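Local coordinates for protein Lys-gingipain W83 (PDB 4ITC) that cleaves proteins specifically at lysyl bonds, may act as a bacterial virulence factor, and carries calcium-binding adhesin domains that are haemolytic in vitro, of which K1 is one, at residues 26-31 against 160-165; 61-66 against 105-110; 75-80 against 147-152; 79-84 against 114-119. All blocks are in the same frame, centred on the assembly; numbering follows the deposited sequence.

All four interactions belong to the K1 cleaved adhesin domain, and illustrate how a beta sandwich is held by side chains from within and without. Interactions 1, 3 and 4 lie between its layers. Interaction 2, centred about 10 Å from interaction 3, uses the opposite face of the five-stranded sheet; Leu64 O and Phe151 N, 2.8 Å apart, tie the two along neighbouring strands. The segments of interactions 3 and 4 overlap at Phe79 and Trp80; Phe79 works in interaction 3 and meets Leu164 of interaction 1. One calcium ion joins interactions 1 and 2, with centres about 15 Å apart, through His26 and Asn62; a second ion is held by Asp165 at the end of interaction 1.

Interaction 1 (26-31 against 160-165); sequences HGWKPG and FYIDLD. With CA (calcium ion), chain C; CA (calcium ion), chain B.
Trp28, Ile162 and Leu164 form part of the buried core of the beta sandwich, in a contact whose two segments each run into a calcium site. The far end of the indole, on its six-membered ring, does the touching. Its CH2 atom lies 3.9 Å from CG2 of Ile162, while the adjacent CZ3 lies 3.9 Å from CB of Leu164. In Trp28, CG lies anti to the carbonyl carbon, beside the backbone N (chi1 -74°), and from there the far end of the ring comes nearer to strand 161-171 than the start of the side chain does, meeting the Leu164 side chain nearly at a right angle. Ile162 and Leu164 reach the same ring because they are two apart on a strand; Asp163, between them, points the other way.

The metals sit at the ends. His26 gives its backbone O to one calcium ion at 2.3 Å, in a loop where Asp20, Asp22 and Asp24 alternate as ligands in a manner that recalls an EF-hand loop. Asp165 grips the other ion with both carboxylate oxygens, OD1 at 2.4 Å and OD2 at 2.5 Å.

The buried indole NE1 makes a weak hydrogen bond to the carbonyl of Asn62, and the ring also touches His153 on strand 148-153. Ile162 packs on Val81 and Leu164 on Phe79, both of strand 75-83, which pairs with strand 161-171.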
# COMPACT_ATOMS: atom_id res chain seq x y z
N HIS A 26 -4.11 -14.77 0.75
CA HIS A 26 -4.04 -13.63 -0.17
C HIS A 26 -3.41 -12.45 0.55
O HIS A 26 -3.89 -12.05 1.58
CB HIS A 26 -5.44 -13.21 -0.62
CG HIS A 26 -6.18 -14.29 -1.32
ND1 HIS A 26 -6.10 -14.49 -2.67
CD2 HIS A 26 -7.06 -15.21 -0.85
CE1 HIS A 26 -6.85 -15.53 -3.00
NE2 HIS A 26 -7.45 -15.97 -1.91
N GLY A 27 -2.32 -11.93 0.01
CA GLY A 27 -1.63 -10.78 0.61
C GLY A 27 -1.33 -9.75 -0.45
O GLY A 27 -1.86 -9.78 -1.58
N TRP A 28 -0.39 -8.86 -0.11
CA TRP A 28 0.11 -7.89 -1.09
C TRP A 28 0.87 -8.68 -2.17
O TRP A 28 1.63 -9.60 -1.85
CB TRP A 28 1.07 -6.88 -0.44
CG TRP A 28 0.36 -5.86 0.41
CD1 TRP A 28 0.12 -5.90 1.77
CD2 TRP A 28 -0.18 -4.62 -0.04
NE1 TRP A 28 -0.56 -4.78 2.16
CE2 TRP A 28 -0.73 -3.96 1.07
CE3 TRP A 28 -0.25 -4.01 -1.30
CZ2 TRP A 28 -1.34 -2.72 0.97
CZ3 TRP A 28 -0.85 -2.78 -1.41
CH2 TRP A 28 -1.42 -2.14 -0.27
N LYS A 29 0.66 -8.30 -3.42
CA LYS A 29 1.15 -9.05 -4.60
C LYS A 29 1.74 -8.06 -5.59
O LYS A 29 1.33 -6.92 -5.66
CB LYS A 29 -0.03 -9.74 -5.28
CG LYS A 29 -0.60 -10.90 -4.53
CD LYS A 29 -1.92 -11.32 -5.14
CE LYS A 29 -2.59 -12.40 -4.33
NZ LYS A 29 -3.78 -12.91 -5.05
N PRO A 30 2.67 -8.51 -6.41
CA PRO A 30 3.16 -7.70 -7.51
C PRO A 30 2.15 -7.59 -8.64
O PRO A 30 1.55 -8.59 -9.05
CB PRO A 30 4.38 -8.51 -7.99
CG PRO A 30 4.06 -9.91 -7.63
CD PRO A 30 3.27 -9.85 -6.36
N GLY A 31 1.99 -6.37 -9.16
CA GLY A 31 1.12 -6.11 -10.28
C GLY A 31 1.94 -5.49 -11.39
O GLY A 31 2.91 -4.78 -11.13
N PHE A 160 -12.41 -3.89 -4.69
CA PHE A 160 -11.61 -4.64 -5.68
C PHE A 160 -10.17 -4.72 -5.21
O PHE A 160 -9.85 -5.60 -4.42
CB PHE A 160 -11.79 -4.12 -7.11
CG PHE A 160 -11.27 -5.05 -8.17
CD1 PHE A 160 -11.66 -6.37 -8.19
CD2 PHE A 160 -10.39 -4.61 -9.12
CE1 PHE A 160 -11.20 -7.25 -9.19
CE2 PHE A 160 -9.91 -5.48 -10.13
CZ PHE A 160 -10.31 -6.79 -10.15
N TYR A 161 -9.30 -3.88 -5.72
CA TYR A 161 -7.91 -3.79 -5.24
C TYR A 161 -7.55 -2.40 -4.82
O TYR A 161 -8.05 -1.42 -5.38
CB TYR A 161 -6.85 -4.18 -6.27
CG TYR A 161 -7.05 -5.35 -7.18
CD1 TYR A 161 -7.86 -6.44 -6.82
CD2 TYR A 161 -6.36 -5.39 -8.39
CE1 TYR A 161 -8.02 -7.50 -7.70
CE2 TYR A 161 -6.50 -6.45 -9.26
CZ TYR A 161 -7.33 -7.50 -8.91
OH TYR A 161 -7.50 -8.63 -9.71
N ILE A 162 -6.63 -2.32 -3.85
CA ILE A 162 -5.84 -1.14 -3.63
C ILE A 162 -4.46 -1.38 -4.26
O ILE A 162 -3.85 -2.43 -4.07
CB ILE A 162 -5.72 -0.78 -2.11
CG1 ILE A 162 -4.94 0.54 -1.93
CG2 ILE A 162 -5.18 -1.90 -1.25
CD1 ILE A 162 -5.01 1.04 -0.51
N ASP A 163 -3.98 -0.38 -4.97
CA ASP A 163 -2.68 -0.42 -5.60
C ASP A 163 -1.77 0.63 -4.92
O ASP A 163 -2.21 1.73 -4.63
CB ASP A 163 -2.76 -0.05 -7.06
CG ASP A 163 -3.70 -0.90 -7.91
OD1 ASP A 163 -4.22 -1.97 -7.52
OD2 ASP A 163 -3.92 -0.42 -9.09
N LEU A 164 -0.49 0.31 -4.83
CA LEU A 164 0.51 1.11 -4.14
C LEU A 164 1.77 1.11 -5.00
O LEU A 164 2.16 0.06 -5.54
CB LEU A 164 0.80 0.50 -2.75
CG LEU A 164 2.02 1.02 -1.99
CD1 LEU A 164 1.67 2.38 -1.44
CD2 LEU A 164 2.38 0.09 -0.83
N ASP A 165 2.41 2.28 -5.13
CA ASP A 165 3.62 2.38 -5.97
C ASP A 165 4.55 3.48 -5.51
O ASP A 165 4.15 4.39 -4.76
CB ASP A 165 3.22 2.59 -7.44
CG ASP A 165 4.29 2.13 -8.43
OD1 ASP A 165 5.27 1.47 -8.04
OD2 ASP A 165 4.11 2.40 -9.64
CA CA C . 6.27 1.36 -10.26
CA CA B . -5.10 -11.95 3.56
O HOH W 1 -7.00 -11.09 2.31

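Interaction 2 (61-66 against 105-110); sequences DNYLIT and SNFTNA. With CA (calcium ion), chain B.
Tyr63 and Phe107 mark the nearest approach of the two backbones, their CA atoms 9.7 Å apart, a separation bridged by side chains with no hydrogen bond between the segments. Strand 62-65 offers Tyr63 and Ile65 on one face, and Phe107 comes down on them from the irregular turn that leads into strand 109-115.

Ile65 makes the closer fit. Three of its side-chain carbons, CG1, CG2 and CD1, gather round one end of the phenyl ring: CD1 approaches CE2 of Phe107 to 3.7 Å, CG1 stands 3.9 Å from that same CE2 of Phe107, and CG2 is 3.8 Å from CZ of Phe107. CG1 lies anti to the carbonyl carbon of Ile65 (chi1 -63°) and CG2 anti to its backbone N, a choice that splays both branches toward the ring. Tyr63 contributes more loosely, the edge of its ring receiving the CB of Phe107 near the ring plane, with CE2 of Tyr63 4.3 Å from CB of Phe107.

The Phe107 side chain also touches Ala150 and Tyr96, so it overlies the strands that separate the two segments in the sheet. At the start of strand 62-65, Asn62 turns to the calcium ion, which its OD1 binds at 2.4 Å alongside Asp20, Asp22, Asp24 and His26, while its ND2 is held by Ser47.

The arrangement is that of a small hydrophobic cluster on the outer face of one layer of a beta sandwich: Leu64, between the two contact residues, faces Trp28 in the interior, and a turn folds back to bury Tyr63 and Ile65 on the other side.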
# COMPACT_ATOMS: atom_id res chain seq x y z
N ASP A 61 -6.43 -8.41 6.00
CA ASP A 61 -5.64 -7.72 6.98
C ASP A 61 -4.21 -8.02 6.59
O ASP A 61 -3.54 -8.91 7.15
CB ASP A 61 -5.99 -8.13 8.39
CG ASP A 61 -5.25 -7.34 9.43
OD1 ASP A 61 -4.55 -6.38 9.04
OD2 ASP A 61 -5.34 -7.69 10.65
N ASN A 62 -3.75 -7.29 5.56
CA ASN A 62 -2.47 -7.61 4.86
C ASN A 62 -1.47 -6.49 5.07
O ASN A 62 -1.81 -5.30 4.81
CB ASN A 62 -2.67 -7.78 3.37
CG ASN A 62 -3.73 -8.82 2.97
OD1 ASN A 62 -4.03 -9.82 3.70
ND2 ASN A 62 -4.27 -8.65 1.74
N TYR A 63 -0.25 -6.84 5.42
CA TYR A 63 0.82 -5.89 5.70
C TYR A 63 1.91 -6.04 4.68
O TYR A 63 2.28 -7.15 4.30
CB TYR A 63 1.45 -6.11 7.04
CG TYR A 63 0.57 -5.89 8.28
CD1 TYR A 63 -0.41 -6.76 8.64
CD2 TYR A 63 0.81 -4.81 9.10
CE1 TYR A 63 -1.17 -6.55 9.77
CE2 TYR A 63 0.07 -4.60 10.24
CZ TYR A 63 -0.92 -5.50 10.57
OH TYR A 63 -1.65 -5.32 11.72
N LEU A 64 2.43 -4.91 4.23
CA LEU A 64 3.64 -4.83 3.39
C LEU A 64 4.59 -3.92 4.17
O LEU A 64 4.25 -2.75 4.45
CB LEU A 64 3.31 -4.23 2.04
CG LEU A 64 4.49 -3.96 1.12
CD1 LEU A 64 5.23 -5.22 0.71
CD2 LEU A 64 4.03 -3.17 -0.09
N ILE A 65 5.78 -4.44 4.48
CA ILE A 65 6.67 -3.80 5.43
C ILE A 65 8.04 -3.58 4.80
O ILE A 65 8.58 -4.50 4.18
CB ILE A 65 6.79 -4.67 6.70
CG1 ILE A 65 5.41 -4.81 7.40
CG2 ILE A 65 7.81 -4.11 7.70
CD1 ILE A 65 5.28 -6.04 8.24
N THR A 66 8.56 -2.38 4.96
CA THR A 66 9.90 -2.04 4.49
C THR A 66 11.01 -2.87 5.10
O THR A 66 10.87 -3.47 6.15
CB THR A 66 10.23 -0.56 4.74
OG1 THR A 66 10.34 -0.36 6.15
CG2 THR A 66 9.20 0.40 4.10
N SER A 105 1.96 -6.92 15.31
CA SER A 105 1.69 -6.32 16.61
C SER A 105 2.57 -5.13 16.98
O SER A 105 2.20 -4.36 17.88
CB SER A 105 1.82 -7.37 17.69
OG SER A 105 3.15 -7.89 17.73
N ASN A 106 3.70 -4.97 16.29
CA ASN A 106 4.58 -3.81 16.49
C ASN A 106 4.11 -2.54 15.81
O ASN A 106 4.67 -1.46 16.06
CB ASN A 106 5.99 -4.14 15.99
CG ASN A 106 6.60 -5.29 16.75
OD1 ASN A 106 7.09 -6.25 16.16
ND2 ASN A 106 6.59 -5.18 18.06
N PHE A 107 3.12 -2.65 14.93
CA PHE A 107 2.65 -1.49 14.16
C PHE A 107 1.40 -0.91 14.78
O PHE A 107 0.32 -1.34 14.49
CB PHE A 107 2.41 -1.90 12.71
CG PHE A 107 3.69 -2.23 12.02
CD1 PHE A 107 4.61 -1.23 11.70
CD2 PHE A 107 4.05 -3.55 11.78
CE1 PHE A 107 5.82 -1.54 11.11
CE2 PHE A 107 5.26 -3.86 11.20
CZ PHE A 107 6.13 -2.85 10.84
N THR A 108 1.59 0.04 15.69
CA THR A 108 0.44 0.62 16.37
C THR A 108 0.30 2.13 16.16
O THR A 108 -0.81 2.68 16.33
CB THR A 108 0.52 0.33 17.88
OG1 THR A 108 1.77 0.79 18.39
CG2 THR A 108 0.41 -1.20 18.12
N ASN A 109 1.39 2.78 15.74
CA ASN A 109 1.33 4.21 15.50
C ASN A 109 0.88 4.43 14.08
O ASN A 109 1.75 4.35 13.18
CB ASN A 109 2.70 4.82 15.75
CG ASN A 109 2.68 6.33 15.60
OD1 ASN A 109 1.63 6.92 15.36
ND2 ASN A 109 3.85 6.94 15.64
N ALA A 110 -0.42 4.63 13.88
CA ALA A 110 -0.98 4.93 12.55
C ALA A 110 -0.69 6.36 12.23
O ALA A 110 -1.26 7.29 12.87
CB ALA A 110 -2.48 4.69 12.42
CA CA B . -5.10 -11.95 3.56
O HOH W 1 -7.00 -11.09 2.31

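Interaction 3 (75-80 against 147-152); sequences GKLTFW and KYVAFR
Phe151 drives one corner of its ring almost perpendicularly into the face of Phe79, an edge-to-face pair that joins the two layers of the sandwich. The planes meet at 81° and the centroids are 5.1 Å apart. CE2 of Phe151 stands over the centre of the Phe79 ring, with CD1 of Phe79 nearest at 3.7 Å; such a T-shaped approach directs a C-H edge at the pi cloud. Phe79 takes the less roomy first torsion, CG lying between the backbone N and the carbonyl carbon (chi1 60°), and this turns the face of its ring to the incoming edge.

One step along, the branched residues carry the contact on. Leu77 and Val149 reach for each other tip to tip, CD2 of Leu77 lying 4.0 Å from CG1 of Val149. The other leucine methyl, CD1 of Leu77, comes to the edge of the Phe151 ring, 4.2 Å from CZ of Phe151. Strand alternation is evident on the first segment: Leu77 and Phe79 point to the other strand, Thr78 away.

The axes of the two strand segments lie 10.9 Å apart at a modest angle of 27°, as expected for two sheets packed face to face, and here the strands also share their direction. Val95 of strand 92-98 touches all four contact residues. Strand 75-83 is flanked in its sheet by strands 136-142 and 161-171, and strand 148-153 by strands 62-65 and 92-98.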
# COMPACT_ATOMS: atom_id res chain seq x y z
N GLY A 75 12.25 11.16 9.14
CA GLY A 75 12.32 11.27 7.70
C GLY A 75 10.97 11.55 7.10
O GLY A 75 10.00 11.82 7.85
N LYS A 76 10.92 11.52 5.76
CA LYS A 76 9.73 11.84 5.01
C LYS A 76 9.46 10.67 4.09
O LYS A 76 10.37 10.21 3.35
CB LYS A 76 9.91 13.12 4.15
N LEU A 77 8.22 10.19 4.13
CA LEU A 77 7.75 9.12 3.26
C LEU A 77 6.79 9.70 2.24
O LEU A 77 5.84 10.44 2.59
CB LEU A 77 7.01 8.05 4.09
CG LEU A 77 6.09 7.06 3.36
CD1 LEU A 77 6.88 6.12 2.45
CD2 LEU A 77 5.25 6.23 4.36
N THR A 78 6.98 9.32 0.97
CA THR A 78 5.99 9.58 -0.05
C THR A 78 5.69 8.29 -0.79
O THR A 78 6.53 7.46 -0.92
CB THR A 78 6.44 10.66 -1.05
OG1 THR A 78 7.60 10.25 -1.75
CG2 THR A 78 6.74 11.98 -0.28
N PHE A 79 4.45 8.18 -1.27
CA PHE A 79 4.05 7.02 -2.06
C PHE A 79 2.81 7.41 -2.81
O PHE A 79 2.20 8.45 -2.54
CB PHE A 79 3.79 5.77 -1.19
CG PHE A 79 2.72 5.94 -0.16
CD1 PHE A 79 3.02 6.49 1.06
CD2 PHE A 79 1.43 5.53 -0.40
CE1 PHE A 79 2.05 6.65 2.03
CE2 PHE A 79 0.45 5.67 0.57
CZ PHE A 79 0.77 6.24 1.79
N TRP A 80 2.45 6.57 -3.77
CA TRP A 80 1.26 6.75 -4.62
C TRP A 80 0.29 5.60 -4.35
O TRP A 80 0.72 4.44 -4.18
CB TRP A 80 1.68 6.76 -6.09
CG TRP A 80 2.49 7.96 -6.45
CD1 TRP A 80 3.83 8.11 -6.27
CD2 TRP A 80 2.02 9.18 -7.05
NE1 TRP A 80 4.23 9.33 -6.71
CE2 TRP A 80 3.14 10.02 -7.17
CE3 TRP A 80 0.77 9.67 -7.43
CZ2 TRP A 80 3.06 11.29 -7.72
CZ3 TRP A 80 0.68 10.95 -7.98
CH2 TRP A 80 1.81 11.72 -8.14
N LYS A 147 12.13 2.36 12.60
CA LYS A 147 12.93 1.30 12.00
C LYS A 147 12.19 0.63 10.86
O LYS A 147 12.79 0.20 9.87
CB LYS A 147 13.27 0.28 13.07
CG LYS A 147 14.34 -0.71 12.69
CD LYS A 147 14.60 -1.61 13.89
CE LYS A 147 15.95 -2.27 13.85
NZ LYS A 147 16.22 -2.87 12.54
N TYR A 148 10.87 0.53 10.97
CA TYR A 148 10.08 -0.07 9.87
C TYR A 148 8.84 0.73 9.59
O TYR A 148 8.23 1.29 10.52
CB TYR A 148 9.64 -1.49 10.23
CG TYR A 148 10.75 -2.45 10.55
CD1 TYR A 148 11.45 -3.11 9.54
CD2 TYR A 148 11.09 -2.71 11.87
CE1 TYR A 148 12.46 -3.99 9.86
CE2 TYR A 148 12.13 -3.58 12.19
CZ TYR A 148 12.78 -4.20 11.17
OH TYR A 148 13.84 -5.09 11.46
N VAL A 149 8.42 0.74 8.33
CA VAL A 149 7.14 1.27 7.92
C VAL A 149 6.29 0.14 7.37
O VAL A 149 6.78 -0.66 6.58
CB VAL A 149 7.34 2.37 6.88
CG1 VAL A 149 6.02 2.79 6.21
CG2 VAL A 149 8.04 3.57 7.51
N ALA A 150 5.02 0.13 7.75
CA ALA A 150 4.05 -0.85 7.26
C ALA A 150 2.91 -0.18 6.57
O ALA A 150 2.38 0.83 7.02
CB ALA A 150 3.51 -1.70 8.40
N PHE A 151 2.52 -0.77 5.45
CA PHE A 151 1.28 -0.45 4.72
C PHE A 151 0.29 -1.57 4.97
O PHE A 151 0.59 -2.74 4.67
CB PHE A 151 1.57 -0.36 3.22
CG PHE A 151 2.61 0.70 2.86
CD1 PHE A 151 3.95 0.40 2.85
CD2 PHE A 151 2.21 2.00 2.60
CE1 PHE A 151 4.91 1.35 2.55
CE2 PHE A 151 3.17 2.95 2.27
CZ PHE A 151 4.50 2.64 2.26
N ARG A 152 -0.87 -1.24 5.54
CA ARG A 152 -1.81 -2.23 5.99
C ARG A 152 -3.13 -2.04 5.27
O ARG A 152 -3.74 -0.98 5.33
CB ARG A 152 -2.07 -2.09 7.48
CG ARG A 152 -2.90 -3.18 8.12
CD ARG A 152 -3.20 -2.82 9.58
NE ARG A 152 -4.04 -3.85 10.18
CZ ARG A 152 -4.64 -3.73 11.34
NH1 ARG A 152 -4.56 -2.60 12.03
NH2 ARG A 152 -5.35 -4.76 11.79

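Interaction 4 (79-84 against 114-119); sequences FWVCAQ and ETITAK
Ile116 gives up most surface here, followed by Val81 and Ala83, and the contact is essentially one isoleucine laid against the end of a strand. Its CD1 methyl is the working atom. It lies 3.8 Å from CG2 of Val81 and rests against the peptide between Cys82 and Ala83, 3.7 Å from O of Cys82 and 3.9 Å from N of Ala83. The isoleucine is stretched out to do this: CG1 is anti to the carbonyl carbon (chi1 -66°) and CD1 continues in an extended line (chi2 171°), pushing the methyl down to the backbone. The second branch follows further along, CG2 of Ile116 being 4.3 Å from CB of Ala83.

Val81 meets it with CG2, the methyl anti to its backbone N, and the two side chains pass each other running in opposite directions. Because Val81 and Ala83 both point toward Ile116 while Cys82 between them points away, the methyl approaches the intervening peptide from the face that the two share. The backbones are nearest at Ala83 and Ile116, with CA atoms 7.0 Å apart.

Glu114, two residues earlier, makes a salt bridge to Lys138 on strand 136-142, the neighbour of strand 75-83, and this adds a polar link at the same border. The contact belongs to the interface between the layers of the beta sandwich: just past strand 109-115, outermost in the five-stranded sheet, the chain lays a hydrophobic side chain on the opposing layer.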
# COMPACT_ATOMS: atom_id res chain seq x y z
N PHE A 79 4.45 8.18 -1.27
CA PHE A 79 4.05 7.02 -2.06
C PHE A 79 2.81 7.41 -2.81
O PHE A 79 2.20 8.45 -2.54
CB PHE A 79 3.79 5.77 -1.19
CG PHE A 79 2.72 5.94 -0.16
CD1 PHE A 79 3.02 6.49 1.06
CD2 PHE A 79 1.43 5.53 -0.40
CE1 PHE A 79 2.05 6.65 2.03
CE2 PHE A 79 0.45 5.67 0.57
CZ PHE A 79 0.77 6.24 1.79
N TRP A 80 2.45 6.57 -3.77
CA TRP A 80 1.26 6.75 -4.62
C TRP A 80 0.29 5.60 -4.35
O TRP A 80 0.72 4.44 -4.18
CB TRP A 80 1.68 6.76 -6.09
CG TRP A 80 2.49 7.96 -6.45
CD1 TRP A 80 3.83 8.11 -6.27
CD2 TRP A 80 2.02 9.18 -7.05
NE1 TRP A 80 4.23 9.33 -6.71
CE2 TRP A 80 3.14 10.02 -7.17
CE3 TRP A 80 0.77 9.67 -7.43
CZ2 TRP A 80 3.06 11.29 -7.72
CZ3 TRP A 80 0.68 10.95 -7.98
CH2 TRP A 80 1.81 11.72 -8.14
N VAL A 81 -1.00 5.91 -4.32
CA VAL A 81 -2.05 4.95 -4.09
C VAL A 81 -3.22 5.20 -5.04
O VAL A 81 -3.49 6.32 -5.44
CB VAL A 81 -2.51 5.03 -2.62
CG1 VAL A 81 -3.10 6.38 -2.26
CG2 VAL A 81 -3.44 3.89 -2.25
N CYS A 82 -3.91 4.13 -5.39
CA CYS A 82 -5.16 4.24 -6.09
C CYS A 82 -6.00 3.04 -5.81
O CYS A 82 -5.53 2.05 -5.24
CB CYS A 82 -4.97 4.39 -7.59
SG CYS A 82 -4.49 2.89 -8.47
N ALA A 83 -7.26 3.18 -6.22
CA ALA A 83 -8.18 2.06 -6.38
C ALA A 83 -8.00 1.55 -7.80
O ALA A 83 -8.11 2.30 -8.77
CB ALA A 83 -9.61 2.52 -6.22
N GLN A 84 -7.81 0.25 -7.95
CA GLN A 84 -7.67 -0.32 -9.28
C GLN A 84 -8.92 -0.13 -10.14
O GLN A 84 -8.80 0.08 -11.34
CB GLN A 84 -7.33 -1.83 -9.15
CG GLN A 84 -7.30 -2.63 -10.46
CD GLN A 84 -6.24 -2.15 -11.42
OE1 GLN A 84 -5.25 -1.49 -11.07
NE2 GLN A 84 -6.45 -2.48 -12.71
N GLU A 114 -6.99 6.06 6.00
CA GLU A 114 -8.04 6.60 5.17
C GLU A 114 -8.72 5.56 4.34
O GLU A 114 -8.20 4.45 4.15
CB GLU A 114 -7.51 7.72 4.27
CG GLU A 114 -6.64 7.26 3.14
CD GLU A 114 -6.14 8.41 2.25
OE1 GLU A 114 -5.79 8.13 1.08
OE2 GLU A 114 -6.11 9.58 2.72
N THR A 115 -9.90 5.91 3.86
CA THR A 115 -10.62 5.13 2.85
C THR A 115 -10.56 5.91 1.55
O THR A 115 -10.89 7.10 1.49
CB THR A 115 -12.08 4.85 3.27
OG1 THR A 115 -12.12 4.19 4.54
CG2 THR A 115 -12.81 3.96 2.23
N ILE A 116 -10.10 5.25 0.49
CA ILE A 116 -9.97 5.88 -0.80
C ILE A 116 -11.36 6.25 -1.28
O ILE A 116 -12.31 5.49 -1.11
CB ILE A 116 -9.31 4.96 -1.84
CG1 ILE A 116 -7.88 4.69 -1.44
CG2 ILE A 116 -9.35 5.60 -3.23
CD1 ILE A 116 -7.22 3.62 -2.30
N THR A 117 -11.46 7.45 -1.84
CA THR A 117 -12.70 8.02 -2.43
C THR A 117 -12.57 8.07 -3.94
O THR A 117 -11.54 8.51 -4.43
CB THR A 117 -12.87 9.49 -1.99
N ALA A 118 -13.59 7.65 -4.69
CA ALA A 118 -13.58 7.86 -6.15
C ALA A 118 -13.66 9.37 -6.46
O ALA A 118 -14.29 10.14 -5.71
CB ALA A 118 -14.73 7.12 -6.82
N LYS A 119 -12.98 9.78 -7.53
CA LYS A 119 -12.93 11.19 -7.94
C LYS A 119 -14.27 11.63 -8.54
O LYS A 119 -14.95 12.48 -7.98
CB LYS A 119 -11.81 11.42 -8.96